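Local coordinates for protein putative pyrroline carboxylate reductase (Streptococcus pyogenes, PDB 2AHR) that probably catalyses the NAD(P)H-dependent reduction of 1-pyrroline-5-carboxylate to L-proline, the last step of proline biosynthesis, at residues G21-Q24 with E28-I31; Q71-V76 with Q96-F101. One frame throughout, in Å; residues are numbered along the deposited sequence.

Contact 1: G21-Q24 with E28-I31; sequences GLKQ and ELII
Leu-29 pushes its branched end against the C-terminal part of helix 13-22, at the point where the first beta-alpha-beta unit of the Rossmann fold turns from its helix into strand 28-32. The contact is small, 121 Å² in all, and rests on dispersion forces between carbon atoms. CD1 of Leu-29 does most of the touching: it lies 3.9 Å from CB of Leu-22 and equally 3.9 Å from the backbone C of Leu-22, so the methyl packs on the main chain as much as on a side chain. CD2 of Leu-29 adds a longer approach to the same CB. Leucine suits both places, since each must fill buried space between helix and sheet with a compact apolar branch; Leu-29 also touches Ile-6 of the neighbouring strand 5-9.

The aliphatic part of Lys-23 makes the second apolar touch, with CG 4.1 Å from CD1 of Leu-29. Its side chain runs at about a right angle to that of Leu-29 and stays extended beyond CG, a shape that leaves CG against the leucine while the chain carries the ammonium group on to Leu-46 O, its hydrogen-bond acceptor. A lysine suits this exposed position, because its methylenes can pack on leucine while its charge reaches a polar partner.

Polar bonds belong to the turn and the sheet. Strand 28-32 is tied through its backbone to strand 5-9, Ile-30 pairing with Ile-6 and Ile-8. Between helix and strand, Leu-22 O accepts from Thr-25 OG1, while Gln-24 N donates to Gly-21 O at 3.2 Å.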
loop_
_atom_site.group_PDB
_atom_site.type_symbol
_atom_site.label_atom_id
_atom_site.label_comp_id
_atom_site.label_asym_id
_atom_site.label_seq_id
_atom_site.Cartn_x
_atom_site.Cartn_y
_atom_site.Cartn_z
ATOM N N GLY E 21 33.694 -18.670 28.065
ATOM C CA GLY E 21 33.109 -18.791 29.400
ATOM C C GLY E 21 33.407 -20.126 30.074
ATOM O O GLY E 21 33.630 -20.182 31.285
ATOM N N LEU E 22 33.421 -21.196 29.281
ATOM C CA LEU E 22 33.728 -22.547 29.778
ATOM C C LEU E 22 35.206 -22.726 30.175
ATOM O O LEU E 22 35.526 -23.561 31.021
ATOM C CB LEU E 22 33.309 -23.612 28.756
ATOM C CG LEU E 22 31.819 -23.831 28.449
ATOM C CD1 LEU E 22 31.686 -24.785 27.279
ATOM C CD2 LEU E 22 31.050 -24.361 29.641
ATOM N N LYS E 23 36.097 -21.947 29.562
ATOM C CA LYS E 23 37.509 -21.915 29.960
ATOM C C LYS E 23 37.710 -21.288 31.346
ATOM O O LYS E 23 38.724 -21.511 31.981
ATOM C CB LYS E 23 38.357 -21.171 28.928
ATOM C CG LYS E 23 38.586 -21.922 27.635
ATOM C CD LYS E 23 39.477 -21.089 26.733
ATOM C CE LYS E 23 39.648 -21.704 25.358
ATOM N NZ LYS E 23 40.617 -20.908 24.546
ATOM N N GLN E 24 36.738 -20.510 31.809
ATOM C CA GLN E 24 36.808 -19.884 33.127
ATOM C C GLN E 24 36.223 -20.788 34.214
ATOM O O GLN E 24 36.059 -20.376 35.366
ATOM C CB GLN E 24 36.119 -18.508 33.116
ATOM C CG GLN E 24 36.842 -17.460 32.272
ATOM C CD GLN E 24 36.384 -16.036 32.562
ATOM O OE1 GLN E 24 35.514 -15.797 33.414
ATOM N NE2 GLN E 24 36.979 -15.071 31.856
ATOM N N GLU E 28 37.321 -29.691 32.103
ATOM C CA GLU E 28 38.199 -30.052 31.019
ATOM C C GLU E 28 37.392 -30.054 29.736
ATOM O O GLU E 28 36.268 -30.553 29.707
ATOM C CB GLU E 28 38.734 -31.451 31.300
ATOM C CG GLU E 28 39.967 -31.842 30.540
ATOM C CD GLU E 28 40.573 -33.119 31.083
ATOM O OE1 GLU E 28 40.321 -33.457 32.266
ATOM O OE2 GLU E 28 41.298 -33.793 30.320
ATOM N N LEU E 29 37.957 -29.511 28.667
ATOM C CA LEU E 29 37.203 -29.387 27.429
ATOM C C LEU E 29 37.839 -30.131 26.267
ATOM O O LEU E 29 39.064 -30.180 26.144
ATOM C CB LEU E 29 36.983 -27.905 27.072
ATOM C CG LEU E 29 36.573 -26.967 28.220
ATOM C CD1 LEU E 29 36.625 -25.510 27.780
ATOM C CD2 LEU E 29 35.200 -27.328 28.806
ATOM N N ILE E 30 36.991 -30.706 25.418
ATOM C CA ILE E 30 37.430 -31.351 24.181
ATOM C C ILE E 30 36.374 -31.146 23.085
ATOM O O ILE E 30 35.166 -31.182 23.361
ATOM C CB ILE E 30 37.799 -32.858 24.403
ATOM C CG1 ILE E 30 38.257 -33.518 23.087
ATOM C CG2 ILE E 30 36.645 -33.618 25.086
ATOM C CD1 ILE E 30 39.242 -34.725 23.262
ATOM N N ILE E 31 36.835 -30.906 21.856
ATOM C CA ILE E 31 35.943 -30.566 20.750
ATOM C C ILE E 31 35.962 -31.609 19.631
ATOM O O ILE E 31 36.803 -32.513 19.630
ATOM C CB ILE E 31 36.207 -29.133 20.199
ATOM C CG1 ILE E 31 37.636 -28.967 19.681
ATOM C CG2 ILE E 31 35.923 -28.092 21.267
ATOM C CD1 ILE E 31 37.810 -29.333 18.225
#

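Contact 2: Q71-V76 with Q96-F101; sequences QLFETV and QRLATF. With NAP (NADP nicotinamide-adenine-dinucleotide phosphate), chain S.
Phe-73 and Phe-101 meet where two short helices, 73-77 and 95-102, pack beside each other at the edge of the NADP-binding Rossmann domain. The tight part is apolar and faces the sheet. CE2 of Phe-73 lies 3.7 Å from CD1 of Leu-98, and Phe-73 CB sits 4.0 Å from Phe-101 CE2. Leu-98 reaches the phenylalanine because its CG stands anti to the backbone N (chi1 -178°), which carries CD1 over to the Phe-73 ring of helix 73-77. Large apolar residues suit this inner side, where Phe-73 and Leu-98 both also touch Leu-66 and Ser-88 of the central strands.

Toward solvent the packing changes. Phe-101, only partly exposed, is sandwiched between backbones: Arg-97 O of its own helix lies 3.3 Å above one ring face, while Glu-74 CA is over the opposite face, both offset toward the rim. Glu-74 is exposed, and its side chain and that of Phe-101 cross at about a right angle, lending CB and CD of Glu-74 to Phe-101 CE1; the carboxylate plane is turned 48° from the ring, and OE1 forms a salt bridge with Lys-78. A glutamate can therefore pack with its carbons and keep its charge paired.

Leu-72 and Val-76, which take no part in the helix packing, line the cofactor pocket beside the adenine, with Leu-72 CD2 3.5 Å from N7A of NADP and Val-76 CG2 3.8 Å from N6A.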
loop_
_atom_site.group_PDB
_atom_site.type_symbol
_atom_site.label_atom_id
_atom_site.label_comp_id
_atom_site.label_asym_id
_atom_site.label_seq_id
_atom_site.Cartn_x
_atom_site.Cartn_y
_atom_site.Cartn_z
ATOM N N GLN E 71 19.089 -28.688 11.597
ATOM C CA GLN E 71 18.868 -29.457 10.361
ATOM C C GLN E 71 19.741 -30.715 10.237
ATOM O O GLN E 71 19.473 -31.560 9.385
ATOM C CB GLN E 71 19.082 -28.590 9.110
ATOM C CG GLN E 71 18.082 -27.459 8.918
ATOM C CD GLN E 71 18.548 -26.141 9.530
ATOM O OE1 GLN E 71 19.386 -26.111 10.430
ATOM N NE2 GLN E 71 17.995 -25.043 9.038
ATOM N N LEU E 72 20.775 -30.827 11.074
ATOM C CA LEU E 72 21.712 -31.953 11.024
ATOM C C LEU E 72 21.614 -32.903 12.210
ATOM O O LEU E 72 22.420 -33.826 12.318
ATOM C CB LEU E 72 23.146 -31.427 10.930
ATOM C CG LEU E 72 23.824 -31.254 9.569
ATOM C CD1 LEU E 72 22.855 -30.831 8.449
ATOM C CD2 LEU E 72 24.981 -30.265 9.693
ATOM N N PHE E 73 20.654 -32.680 13.103
ATOM C CA PHE E 73 20.499 -33.522 14.299
ATOM C C PHE E 73 20.323 -35.023 13.981
ATOM O O PHE E 73 21.073 -35.855 14.481
ATOM C CB PHE E 73 19.356 -32.994 15.196
ATOM C CG PHE E 73 19.816 -32.045 16.300
ATOM C CD1 PHE E 73 20.673 -30.978 16.021
ATOM C CD2 PHE E 73 19.360 -32.206 17.612
ATOM C CE1 PHE E 73 21.096 -30.108 17.037
ATOM C CE2 PHE E 73 19.766 -31.342 18.629
ATOM C CZ PHE E 73 20.641 -30.297 18.341
ATOM N N GLU E 74 19.343 -35.352 13.138
ATOM C CA GLU E 74 19.076 -36.738 12.740
ATOM C C GLU E 74 20.296 -37.398 12.090
ATOM O O GLU E 74 20.801 -38.400 12.593
ATOM C CB GLU E 74 17.868 -36.793 11.808
ATOM C CG GLU E 74 17.400 -38.197 11.478
ATOM C CD GLU E 74 15.899 -38.279 11.243
ATOM O OE1 GLU E 74 15.328 -39.375 11.453
ATOM O OE2 GLU E 74 15.284 -37.253 10.865
ATOM N N THR E 75 20.768 -36.820 10.988
ATOM C CA THR E 75 21.958 -37.300 10.283
ATOM C C THR E 75 23.172 -37.543 11.191
ATOM O O THR E 75 23.810 -38.595 11.106
ATOM C CB THR E 75 22.343 -36.322 9.156
ATOM O OG1 THR E 75 21.295 -36.308 8.180
ATOM C CG2 THR E 75 23.660 -36.731 8.474
ATOM N N VAL E 76 23.483 -36.578 12.056
ATOM C CA VAL E 76 24.712 -36.636 12.849
ATOM C C VAL E 76 24.573 -37.459 14.131
ATOM O O VAL E 76 25.538 -38.093 14.546
ATOM C CB VAL E 76 25.297 -35.199 13.155
ATOM C CG1 VAL E 76 26.587 -35.271 13.983
ATOM C CG2 VAL E 76 25.550 -34.409 11.854
ATOM N N GLN E 96 11.906 -33.992 23.603
ATOM C CA GLN E 96 11.223 -35.225 23.214
ATOM C C GLN E 96 11.794 -35.746 21.899
ATOM O O GLN E 96 12.124 -36.925 21.791
ATOM C CB GLN E 96 9.702 -35.014 23.117
ATOM C CG GLN E 96 8.900 -36.308 22.950
ATOM C CD GLN E 96 7.386 -36.108 23.098
ATOM O OE1 GLN E 96 6.717 -35.560 22.209
ATOM N NE2 GLN E 96 6.841 -36.566 24.223
ATOM N N ARG E 97 11.927 -34.865 20.913
ATOM C CA ARG E 97 12.533 -35.211 19.630
ATOM C C ARG E 97 14.005 -35.590 19.757
ATOM O O ARG E 97 14.468 -36.475 19.048
ATOM C CB ARG E 97 12.384 -34.064 18.634
ATOM C CG ARG E 97 10.977 -33.936 18.092
ATOM C CD ARG E 97 10.777 -32.676 17.251
ATOM N NE ARG E 97 11.654 -32.602 16.078
ATOM C CZ ARG E 97 11.884 -31.483 15.392
ATOM N NH1 ARG E 97 11.306 -30.350 15.773
ATOM N NH2 ARG E 97 12.691 -31.495 14.336
ATOM N N LEU E 98 14.740 -34.911 20.646
ATOM C CA LEU E 98 16.158 -35.213 20.876
ATOM C C LEU E 98 16.323 -36.633 21.432
ATOM O O LEU E 98 17.221 -37.363 21.024
ATOM C CB LEU E 98 16.813 -34.180 21.821
ATOM C CG LEU E 98 18.320 -34.360 22.116
ATOM C CD1 LEU E 98 19.190 -34.290 20.846
ATOM C CD2 LEU E 98 18.846 -33.375 23.171
ATOM N N ALA E 99 15.447 -37.005 22.365
ATOM C CA ALA E 99 15.445 -38.344 22.956
ATOM C C ALA E 99 15.266 -39.450 21.917
ATOM O O ALA E 99 15.833 -40.516 22.073
ATOM C CB ALA E 99 14.393 -38.458 24.045
ATOM N N THR E 100 14.499 -39.198 20.857
ATOM C CA THR E 100 14.339 -40.190 19.780
ATOM C C THR E 100 15.610 -40.331 18.937
ATOM O O THR E 100 15.830 -41.383 18.327
ATOM C CB THR E 100 13.080 -39.937 18.845
ATOM O OG1 THR E 100 13.359 -38.915 17.878
ATOM C CG2 THR E 100 11.824 -39.572 19.645
ATOM N N PHE E 101 16.443 -39.287 18.902
ATOM C CA PHE E 101 17.666 -39.325 18.097
ATOM C C PHE E 101 18.797 -39.975 18.863
ATOM O O PHE E 101 19.752 -40.456 18.261
ATOM C CB PHE E 101 18.147 -37.927 17.705
ATOM C CG PHE E 101 17.175 -37.136 16.878
ATOM C CD1 PHE E 101 16.468 -37.721 15.832
ATOM C CD2 PHE E 101 17.002 -35.786 17.120
ATOM C CE1 PHE E 101 15.570 -36.970 15.061
ATOM C CE2 PHE E 101 16.122 -35.031 16.351
ATOM C CZ PHE E 101 15.402 -35.624 15.321
HETATM P PA NAP S . 27.202 -22.317 12.317
HETATM O O1A NAP S . 26.869 -22.590 10.892
HETATM O O2A NAP S . 28.003 -21.063 12.433
HETATM O O5B NAP S . 27.971 -23.552 13.025
HETATM C C5B NAP S . 27.657 -24.899 12.753
HETATM C C4B NAP S . 28.962 -25.691 12.782
HETATM O O4B NAP S . 28.732 -27.089 12.808
HETATM C C3B NAP S . 29.825 -25.382 11.560
HETATM O O3B NAP S . 31.055 -24.858 12.012
HETATM C C2B NAP S . 30.005 -26.710 10.841
HETATM O O2B NAP S . 31.330 -26.979 10.412
HETATM C C1B NAP S . 29.670 -27.710 11.940
HETATM N N9A NAP S . 29.239 -29.012 11.375
HETATM C C8A NAP S . 28.626 -29.247 10.164
HETATM N N7A NAP S . 28.427 -30.582 10.036
HETATM C C5A NAP S . 28.908 -31.206 11.142
HETATM C C6A NAP S . 28.972 -32.550 11.511
HETATM N N6A NAP S . 29.035 -33.464 10.544
HETATM N N1A NAP S . 29.534 -32.878 12.729
HETATM C C2A NAP S . 30.049 -31.897 13.559
HETATM N N3A NAP S . 29.991 -30.572 13.176
HETATM C C4A NAP S . 29.428 -30.229 11.988
HETATM O O3 NAP S . 25.835 -22.266 13.189
HETATM P PN NAP S . 25.676 -21.451 14.581
HETATM O O1N NAP S . 25.170 -20.091 14.234
HETATM O O2N NAP S . 26.891 -21.573 15.431
HETATM O O5D NAP S . 24.468 -22.268 15.276
HETATM C C5D NAP S . 24.689 -23.493 15.940
HETATM C C4D NAP S . 23.533 -23.785 16.894
HETATM O O4D NAP S . 23.356 -22.741 17.833
HETATM C C3D NAP S . 22.214 -23.937 16.144
HETATM O O3D NAP S . 21.606 -25.122 16.597
HETATM C C2D NAP S . 21.371 -22.722 16.511
HETATM O O2D NAP S . 19.996 -23.080 16.591
HETATM C C1D NAP S . 22.005 -22.281 17.848
HETATM N N1N NAP S . 22.015 -20.823 18.137
HETATM C C2N NAP S . 22.716 -19.937 17.342
HETATM C C3N NAP S . 22.735 -18.574 17.655
HETATM C C7N NAP S . 23.587 -17.609 16.883
HETATM O O7N NAP S . 23.591 -16.271 17.325
HETATM N N7N NAP S . 24.309 -18.020 15.832
HETATM C C4N NAP S . 22.044 -18.113 18.782
HETATM C C5N NAP S . 21.350 -19.007 19.585
HETATM C C6N NAP S . 21.349 -20.362 19.248
HETATM P P2B NAP S . 32.031 -26.297 9.123
HETATM O O1X NAP S . 33.345 -27.020 8.876
HETATM O O2X NAP S . 31.139 -26.469 7.915
HETATM O O3X NAP S . 32.289 -24.821 9.375
#

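In the fold
Both contacts join pieces of the NADP-binding Rossmann domain, but they use different elements and lie apart, with centres 24 Å from each other and nearest atoms about 12 Å apart. Contact 1 is the more buried and joins a helix to an outermost strand within one beta-alpha-beta unit, across a turn of three residues; its chemistry is aliphatic. Contact 2 links two helices from farther along the chain, with Phe-73 and Leu-98 on the inner side and Phe-101 and Glu-74 toward solvent. The cofactor separates their roles further: 71-76 borders the adenine directly, whereas Leu-22 stays about 13 Å from the bound NADP.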